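Local coordinates for protein amine oxidase (Emericella nidulans, PDB 3PGB) that probably oxidises primary amines as a copper amine oxidase, using a copper ion and a topaquinone built into its own chain, at residues Thr142-Ala147 and Thr265-Ser270; Arg344-Val347 and Phe352-Tyr355. One frame throughout, in Å; residues are numbered along the deposited sequence.

In the fold
Following the chain from its N terminus, contact 1 closes first: 142-147, leading into strand 145-152, meets 265-270, in the loop between strands 255-263 and 273-279. The 117 intervening residues include two helices, and the closure ties together two small antiparallel sheets, one holding strand 145-152, the other strands 255-263 and 273-279. Contact 2 opens only afterwards, within the copper amine oxidase enzyme domain, where 344-347 and 352-355 are the two arms of a hairpin separated by four residues. The contacts are thus in series, neither nested nor crossed. Their centres lie about 45 Å apart and their nearest atoms about 26 Å: contact 1 joins separate sheets, contact 2 neighbouring strands.

Contact 1. Residues Thr142-Ala147 and Thr265-Ser270; sequences TDPYFA and TGRDPS. With MAN (alpha-D-mannopyranose), chain B.
Arg267 reaches across from one loop to meet Pro144 and Thr142 on another, joining two small antiparallel sheets that probably correspond to the N2 and N3 domains of copper amine oxidases. Pro144 and Thr142 stand just after strand 131-138, at the entry to strand 145-152; Arg267 lies between strands 255-263 and 273-279. The touch itself is apolar. The Pro144 ring and the arginine chain come from opposite directions, and CD of Pro144 meets CD of Arg267 at 3.8 Å. CD of Arg267 also lies 4.0 Å from CA of Thr142, while CG of Pro144 sits obliquely to the guanidinium group. With CG of Arg267 opposite its carbonyl carbon (chi1 -50°), the chain runs out extended and then bends at chi3 (65°), carrying the guanidinium past the proline into a buried setting. There NH1 donates to the carbonyls of Arg139 and Thr141, NH2 to that of Glu99, and NH2 also forms a salt bridge with Asp183; Trp100 adds a cation-pi contact. This many partners should hold the group's rotation fixed and compensate its buried charge. The backbones never bond directly. One water spans the gap instead, accepting from N of Arg267 at 3.1 Å and donating to O of Thr142 at 3.1 Å. The mannose of a glycan attached to the protein lies against both loops, its C6 resting 3.9 Å from the CG2 methyl of Thr142 and its O3 coming 3.5 Å from CD of Pro269. Two sugar hydroxyls bond to the carbonyl of the arginine: O4 weakly, whereas O3 of the mannose donates to O of Arg267 at 2.6 Å.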
ATOM      1  N   THR A 142       6.641  42.094 -29.060  1.00 20.21           N
ATOM      2  CA  THR A 142       7.008  42.449 -27.692  1.00 20.35           C
ATOM      3  C   THR A 142       5.969  41.949 -26.680  1.00 20.63           C
ATOM      4  O   THR A 142       6.177  42.062 -25.479  1.00 21.08           O
ATOM      5  CB  THR A 142       7.229  43.970 -27.531  1.00 20.50           C
ATOM      6  OG1 THR A 142       6.054  44.687 -27.934  1.00 20.49           O
ATOM      7  CG2 THR A 142       8.431  44.426 -28.367  1.00 20.20           C
ATOM      8  N   ASP A 143       4.858  41.398 -27.160  1.00 20.76           N
ATOM      9  CA  ASP A 143       3.910  40.681 -26.304  1.00 21.13           C
ATOM     10  C   ASP A 143       3.801  39.226 -26.773  1.00 20.57           C
ATOM     11  O   ASP A 143       2.765  38.823 -27.286  1.00 20.33           O
ATOM     12  CB  ASP A 143       2.529  41.360 -26.331  1.00 21.48           C
ATOM     13  CG  ASP A 143       2.489  42.657 -25.527  1.00 23.27           C
ATOM     14  OD1 ASP A 143       3.454  42.947 -24.785  1.00 24.84           O
ATOM     15  OD2 ASP A 143       1.478  43.390 -25.632  1.00 26.32           O
ATOM     16  N   PRO A 144       4.878  38.436 -26.597  1.00 20.42           N
ATOM     17  CA  PRO A 144       4.902  37.048 -27.064  1.00 20.16           C
ATOM     18  C   PRO A 144       3.832  36.175 -26.416  1.00 20.07           C
ATOM     19  O   PRO A 144       3.457  36.414 -25.269  1.00 20.03           O
ATOM     20  CB  PRO A 144       6.300  36.564 -26.672  1.00 20.11           C
ATOM     21  CG  PRO A 144       6.778  37.513 -25.638  1.00 20.23           C
ATOM     22  CD  PRO A 144       6.150  38.814 -25.950  1.00 20.44           C
ATOM     23  N   TYR A 145       3.339  35.186 -27.158  1.00 19.97           N
ATOM     24  CA  TYR A 145       2.229  34.361 -26.690  1.00 20.00           C
ATOM     25  C   TYR A 145       2.204  32.965 -27.309  1.00 19.74           C
ATOM     26  O   TYR A 145       2.742  32.743 -28.394  1.00 19.58           O
ATOM     27  CB  TYR A 145       0.894  35.066 -26.953  1.00 20.07           C
ATOM     28  CG  TYR A 145       0.605  35.346 -28.407  1.00 20.67           C
ATOM     29  CD1 TYR A 145      -0.255  34.531 -29.138  1.00 21.66           C
ATOM     30  CD2 TYR A 145       1.183  36.433 -29.052  1.00 21.37           C
ATOM     31  CE1 TYR A 145      -0.528  34.796 -30.481  1.00 22.56           C
ATOM     32  CE2 TYR A 145       0.926  36.702 -30.389  1.00 21.58           C
ATOM     33  CZ  TYR A 145       0.074  35.885 -31.098  1.00 22.18           C
ATOM     34  OH  TYR A 145      -0.178  36.164 -32.416  1.00 22.71           O
ATOM     35  N   PHE A 146       1.583  32.033 -26.589  1.00 19.56           N
ATOM     36  CA  PHE A 146       1.353  30.679 -27.082  1.00 19.40           C
ATOM     37  C   PHE A 146      -0.040  30.643 -27.678  1.00 19.24           C
ATOM     38  O   PHE A 146      -0.932  31.312 -27.183  1.00 18.92           O
ATOM     39  CB  PHE A 146       1.477  29.652 -25.953  1.00 19.30           C
ATOM     40  CG  PHE A 146       2.887  29.463 -25.457  1.00 18.99           C
ATOM     41  CD1 PHE A 146       3.836  28.848 -26.257  1.00 18.81           C
ATOM     42  CD2 PHE A 146       3.258  29.892 -24.195  1.00 18.97           C
ATOM     43  CE1 PHE A 146       5.133  28.671 -25.812  1.00 19.27           C
ATOM     44  CE2 PHE A 146       4.555  29.718 -23.741  1.00 19.42           C
ATOM     45  CZ  PHE A 146       5.495  29.108 -24.550  1.00 19.40           C
ATOM     46  N   ALA A 147      -0.222  29.878 -28.748  1.00 19.46           N
ATOM     47  CA  ALA A 147      -1.499  29.843 -29.450  1.00 19.62           C
ATOM     48  C   ALA A 147      -1.958  28.411 -29.734  1.00 19.79           C
ATOM     49  O   ALA A 147      -1.345  27.710 -30.539  1.00 19.78           O
ATOM     50  CB  ALA A 147      -1.399  30.637 -30.751  1.00 19.57           C
ATOM     51  N   THR A 265      10.459  42.415 -16.454  1.00 22.93           N
ATOM     52  CA  THR A 265       9.249  42.761 -17.191  1.00 23.03           C
ATOM     53  C   THR A 265       9.622  43.361 -18.543  1.00 23.47           C
ATOM     54  O   THR A 265      10.482  44.245 -18.630  1.00 23.38           O
ATOM     55  CB  THR A 265       8.370  43.765 -16.414  1.00 23.03           C
ATOM     56  OG1 THR A 265       8.285  43.374 -15.037  1.00 22.90           O
ATOM     57  CG2 THR A 265       6.965  43.827 -17.009  1.00 22.37           C
ATOM     58  N   GLY A 266       8.975  42.863 -19.595  1.00 23.83           N
ATOM     59  CA  GLY A 266       9.265  43.290 -20.958  1.00 23.96           C
ATOM     60  C   GLY A 266      10.453  42.557 -21.537  1.00 24.22           C
ATOM     61  O   GLY A 266      11.118  41.785 -20.841  1.00 24.22           O
ATOM     62  N   ARG A 267      10.718  42.808 -22.818  1.00 24.60           N
ATOM     63  CA  ARG A 267      11.796  42.142 -23.556  1.00 24.88           C
ATOM     64  C   ARG A 267      12.989  43.058 -23.855  1.00 25.35           C
ATOM     65  O   ARG A 267      13.829  42.721 -24.695  1.00 25.48           O
ATOM     66  CB  ARG A 267      11.265  41.596 -24.881  1.00 24.87           C
ATOM     67  CG  ARG A 267      10.004  40.757 -24.777  1.00 24.21           C
ATOM     68  CD  ARG A 267       9.721  40.060 -26.096  1.00 23.58           C
ATOM     69  NE  ARG A 267      10.758  39.082 -26.416  1.00 23.82           N
ATOM     70  CZ  ARG A 267      10.780  38.313 -27.503  1.00 23.24           C
ATOM     71  NH1 ARG A 267       9.817  38.381 -28.412  1.00 22.91           N
ATOM     72  NH2 ARG A 267      11.779  37.460 -27.677  1.00 23.98           N
ATOM     73  N   ASP A 268      13.060  44.205 -23.179  1.00 25.88           N
ATOM     74  CA  ASP A 268      14.192  45.130 -23.300  1.00 26.17           C
ATOM     75  C   ASP A 268      15.039  45.013 -22.036  1.00 26.22           C
ATOM     76  O   ASP A 268      14.600  45.433 -20.964  1.00 26.30           O
ATOM     77  CB  ASP A 268      13.691  46.569 -23.477  1.00 26.30           C
ATOM     78  CG  ASP A 268      14.802  47.547 -23.873  1.00 27.21           C
ATOM     79  OD1 ASP A 268      14.500  48.748 -24.036  1.00 27.86           O
ATOM     80  OD2 ASP A 268      15.971  47.127 -24.026  1.00 28.29           O
ATOM     81  N   PRO A 269      16.248  44.427 -22.142  1.00 26.45           N
ATOM     82  CA  PRO A 269      17.075  44.250 -20.935  1.00 26.51           C
ATOM     83  C   PRO A 269      17.572  45.546 -20.280  1.00 26.64           C
ATOM     84  O   PRO A 269      17.995  45.511 -19.127  1.00 26.57           O
ATOM     85  CB  PRO A 269      18.272  43.415 -21.430  1.00 26.42           C
ATOM     86  CG  PRO A 269      17.856  42.850 -22.742  1.00 26.47           C
ATOM     87  CD  PRO A 269      16.878  43.818 -23.329  1.00 26.53           C
ATOM     88  N   SER A 270      17.528  46.667 -21.000  1.00 26.79           N
ATOM     89  CA  SER A 270      17.933  47.957 -20.429  1.00 27.01           C
ATOM     90  C   SER A 270      16.865  48.520 -19.477  1.00 26.83           C
ATOM     91  O   SER A 270      17.133  49.470 -18.746  1.00 26.90           O
ATOM     92  CB  SER A 270      18.287  48.978 -21.534  1.00 27.05           C
ATOM     93  OG  SER A 270      17.131  49.599 -22.076  1.00 27.22           O
TER
HETATM   94  C1  MAN B   4      15.274  45.384 -29.970  1.00 35.53           C
HETATM   95  C2  MAN B   4      15.838  45.113 -28.581  1.00 35.45           C
HETATM   96  C3  MAN B   4      14.790  44.357 -27.763  1.00 35.31           C
HETATM   97  C4  MAN B   4      13.497  45.156 -27.734  1.00 34.94           C
HETATM   98  C5  MAN B   4      13.013  45.416 -29.156  1.00 34.66           C
HETATM   99  C6  MAN B   4      11.760  46.286 -29.122  1.00 34.35           C
HETATM  100  O2  MAN B   4      16.212  46.328 -27.972  1.00 35.15           O
HETATM  101  O3  MAN B   4      15.242  44.087 -26.454  1.00 34.94           O
HETATM  102  O4  MAN B   4      12.521  44.438 -27.022  1.00 35.19           O
HETATM  103  O5  MAN B   4      14.028  46.064 -29.900  1.00 35.22           O
HETATM  104  O6  MAN B   4      11.340  46.629 -30.422  1.00 34.12           O
HETATM  105  O   HOH W   1       8.076  43.972 -24.029  1.00 28.15           O

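Contact 2. Residues Arg344-Val347 and Phe352-Tyr355; sequences RKYV and FSFY
An antiparallel beta hairpin in the copper amine oxidase enzyme domain pairs the start of strand 346-349, with the turn residues before it, against the start of strand 352-359. Val347 and Phe354 form a hydrogen-bonded pair: N of Val347 donates to O of Phe354 at 3.0 Å, and N of Phe354 returns a bond of equal length to O of Val347. That carbonyl also receives a CA-H...O contact from Ser353. The side chains of this pair run side by side on one face of the hairpin. Placed between its own backbone N and carbonyl carbon (chi1 59°), the Phe354 ring turns back toward its neighbour, and CB of Val347 makes a CH-pi contact over its face, 4.0 Å from the centroid. Phe473 and Leu475 of strand 464-479 pack there too. Tyr346 and Tyr355, the adjacent non-hydrogen-bonded pair, occupy the other face, their rings inclined at 49°; CD1 of Tyr346 stands 3.4 Å above the centre of the Tyr355 ring. Trp68 meets the Tyr355 ring edge-to-face, and OH of Tyr355 hydrogen-bonds to the carbonyl of Lys64. On the far side of 344-347, Lys345 and Tyr346 together face Asp341 in a G1 beta bulge. Tyr346, with CG anti to its N (chi1 173°), extends across to the partner strand, and its OH comes within 3.5 Å of CB of Ser353.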
ATOM      1  N   ARG A 344      -3.094  -0.666 -33.718  1.00 18.47           N
ATOM      2  CA  ARG A 344      -4.127   0.101 -33.012  1.00 18.55           C
ATOM      3  C   ARG A 344      -3.853   0.281 -31.515  1.00 18.11           C
ATOM      4  O   ARG A 344      -4.698   0.819 -30.802  1.00 18.06           O
ATOM      5  CB  ARG A 344      -5.506  -0.530 -33.229  1.00 18.82           C
ATOM      6  CG  ARG A 344      -5.901  -0.587 -34.694  1.00 20.43           C
ATOM      7  CD  ARG A 344      -7.352  -0.965 -34.896  1.00 22.57           C
ATOM      8  NE  ARG A 344      -7.724  -0.942 -36.312  1.00 24.97           N
ATOM      9  CZ  ARG A 344      -8.913  -1.308 -36.795  1.00 27.42           C
ATOM     10  NH1 ARG A 344      -9.878  -1.738 -35.982  1.00 28.53           N
ATOM     11  NH2 ARG A 344      -9.145  -1.245 -38.103  1.00 27.69           N
ATOM     12  N   LYS A 345      -2.679  -0.152 -31.046  1.00 17.76           N
ATOM     13  CA  LYS A 345      -2.260   0.058 -29.656  1.00 17.53           C
ATOM     14  C   LYS A 345      -3.367  -0.371 -28.685  1.00 16.60           C
ATOM     15  O   LYS A 345      -3.803   0.393 -27.823  1.00 16.44           O
ATOM     16  CB  LYS A 345      -1.877   1.530 -29.444  1.00 18.06           C
ATOM     17  CG  LYS A 345      -0.773   2.043 -30.401  1.00 19.56           C
ATOM     18  CD  LYS A 345       0.613   1.685 -29.875  1.00 21.96           C
ATOM     19  CE  LYS A 345       1.722   1.924 -30.918  1.00 23.24           C
ATOM     20  NZ  LYS A 345       3.096   1.690 -30.336  1.00 23.53           N
ATOM     21  N   TYR A 346      -3.819  -1.604 -28.852  1.00 15.47           N
ATOM     22  CA  TYR A 346      -4.976  -2.124 -28.145  1.00 14.72           C
ATOM     23  C   TYR A 346      -4.548  -3.399 -27.437  1.00 14.31           C
ATOM     24  O   TYR A 346      -3.780  -4.176 -27.990  1.00 14.17           O
ATOM     25  CB  TYR A 346      -6.093  -2.395 -29.159  1.00 14.60           C
ATOM     26  CG  TYR A 346      -7.314  -3.099 -28.627  1.00 13.77           C
ATOM     27  CD1 TYR A 346      -8.217  -2.436 -27.812  1.00 13.69           C
ATOM     28  CD2 TYR A 346      -7.582  -4.426 -28.966  1.00 14.02           C
ATOM     29  CE1 TYR A 346      -9.356  -3.076 -27.327  1.00 14.20           C
ATOM     30  CE2 TYR A 346      -8.719  -5.077 -28.491  1.00 13.67           C
ATOM     31  CZ  TYR A 346      -9.599  -4.392 -27.670  1.00 13.95           C
ATOM     32  OH  TYR A 346     -10.727  -5.015 -27.193  1.00 15.13           O
ATOM     33  N   VAL A 347      -5.047  -3.604 -26.221  1.00 13.84           N
ATOM     34  CA  VAL A 347      -4.612  -4.704 -25.374  1.00 13.43           C
ATOM     35  C   VAL A 347      -5.820  -5.432 -24.808  1.00 13.36           C
ATOM     36  O   VAL A 347      -6.791  -4.792 -24.409  1.00 13.25           O
ATOM     37  CB  VAL A 347      -3.775  -4.171 -24.195  1.00 13.41           C
ATOM     38  CG1 VAL A 347      -3.371  -5.303 -23.243  1.00 13.27           C
ATOM     39  CG2 VAL A 347      -2.551  -3.421 -24.711  1.00 13.39           C
ATOM     40  N   PHE A 352     -10.248  -8.258 -19.277  1.00 11.80           N
ATOM     41  CA  PHE A 352     -10.019  -6.821 -19.458  1.00 11.51           C
ATOM     42  C   PHE A 352      -9.603  -6.480 -20.881  1.00 11.31           C
ATOM     43  O   PHE A 352      -8.971  -7.285 -21.571  1.00 11.03           O
ATOM     44  CB  PHE A 352      -8.902  -6.334 -18.529  1.00 11.72           C
ATOM     45  CG  PHE A 352      -9.316  -6.169 -17.097  1.00 11.62           C
ATOM     46  CD1 PHE A 352      -9.920  -4.996 -16.668  1.00 11.85           C
ATOM     47  CD2 PHE A 352      -9.081  -7.170 -16.174  1.00 11.65           C
ATOM     48  CE1 PHE A 352     -10.296  -4.830 -15.345  1.00 11.44           C
ATOM     49  CE2 PHE A 352      -9.454  -7.009 -14.853  1.00 11.78           C
ATOM     50  CZ  PHE A 352     -10.062  -5.835 -14.440  1.00 11.66           C
ATOM     51  N   SER A 353      -9.944  -5.270 -21.310  1.00 11.20           N
ATOM     52  CA  SER A 353      -9.428  -4.717 -22.563  1.00 11.13           C
ATOM     53  C   SER A 353      -9.359  -3.208 -22.454  1.00 11.12           C
ATOM     54  O   SER A 353     -10.106  -2.609 -21.674  1.00 11.32           O
ATOM     55  CB  SER A 353     -10.307  -5.116 -23.754  1.00 11.13           C
ATOM     56  OG  SER A 353     -11.584  -4.503 -23.684  1.00 10.82           O
ATOM     57  N   PHE A 354      -8.467  -2.596 -23.230  1.00 10.94           N
ATOM     58  CA  PHE A 354      -8.353  -1.142 -23.257  1.00 10.91           C
ATOM     59  C   PHE A 354      -7.503  -0.670 -24.426  1.00 11.09           C
ATOM     60  O   PHE A 354      -6.757  -1.457 -25.014  1.00 11.12           O
ATOM     61  CB  PHE A 354      -7.757  -0.626 -21.943  1.00 10.94           C
ATOM     62  CG  PHE A 354      -6.393  -1.177 -21.629  1.00 10.75           C
ATOM     63  CD1 PHE A 354      -6.254  -2.305 -20.849  1.00 10.63           C
ATOM     64  CD2 PHE A 354      -5.250  -0.559 -22.117  1.00 11.19           C
ATOM     65  CE1 PHE A 354      -5.001  -2.814 -20.556  1.00 11.62           C
ATOM     66  CE2 PHE A 354      -3.987  -1.064 -21.832  1.00 11.82           C
ATOM     67  CZ  PHE A 354      -3.863  -2.192 -21.044  1.00 11.84           C
ATOM     68  N   TYR A 355      -7.623   0.617 -24.749  1.00 11.17           N
ATOM     69  CA  TYR A 355      -6.776   1.258 -25.756  1.00 11.21           C
ATOM     70  C   TYR A 355      -5.720   2.115 -25.075  1.00 11.42           C
ATOM     71  O   TYR A 355      -5.980   2.731 -24.046  1.00 11.54           O
ATOM     72  CB  TYR A 355      -7.604   2.150 -26.683  1.00 11.21           C
ATOM     73  CG  TYR A 355      -8.542   1.416 -27.618  1.00 10.68           C
ATOM     74  CD1 TYR A 355      -9.740   0.893 -27.158  1.00 11.08           C
ATOM     75  CD2 TYR A 355      -8.241   1.270 -28.961  1.00 10.47           C
ATOM     76  CE1 TYR A 355     -10.616   0.233 -28.008  1.00 11.56           C
ATOM     77  CE2 TYR A 355      -9.107   0.608 -29.828  1.00 11.12           C
ATOM     78  CZ  TYR A 355     -10.296   0.092 -29.347  1.00 12.14           C
ATOM     79  OH  TYR A 355     -11.156  -0.570 -30.204  1.00 12.49           O
TER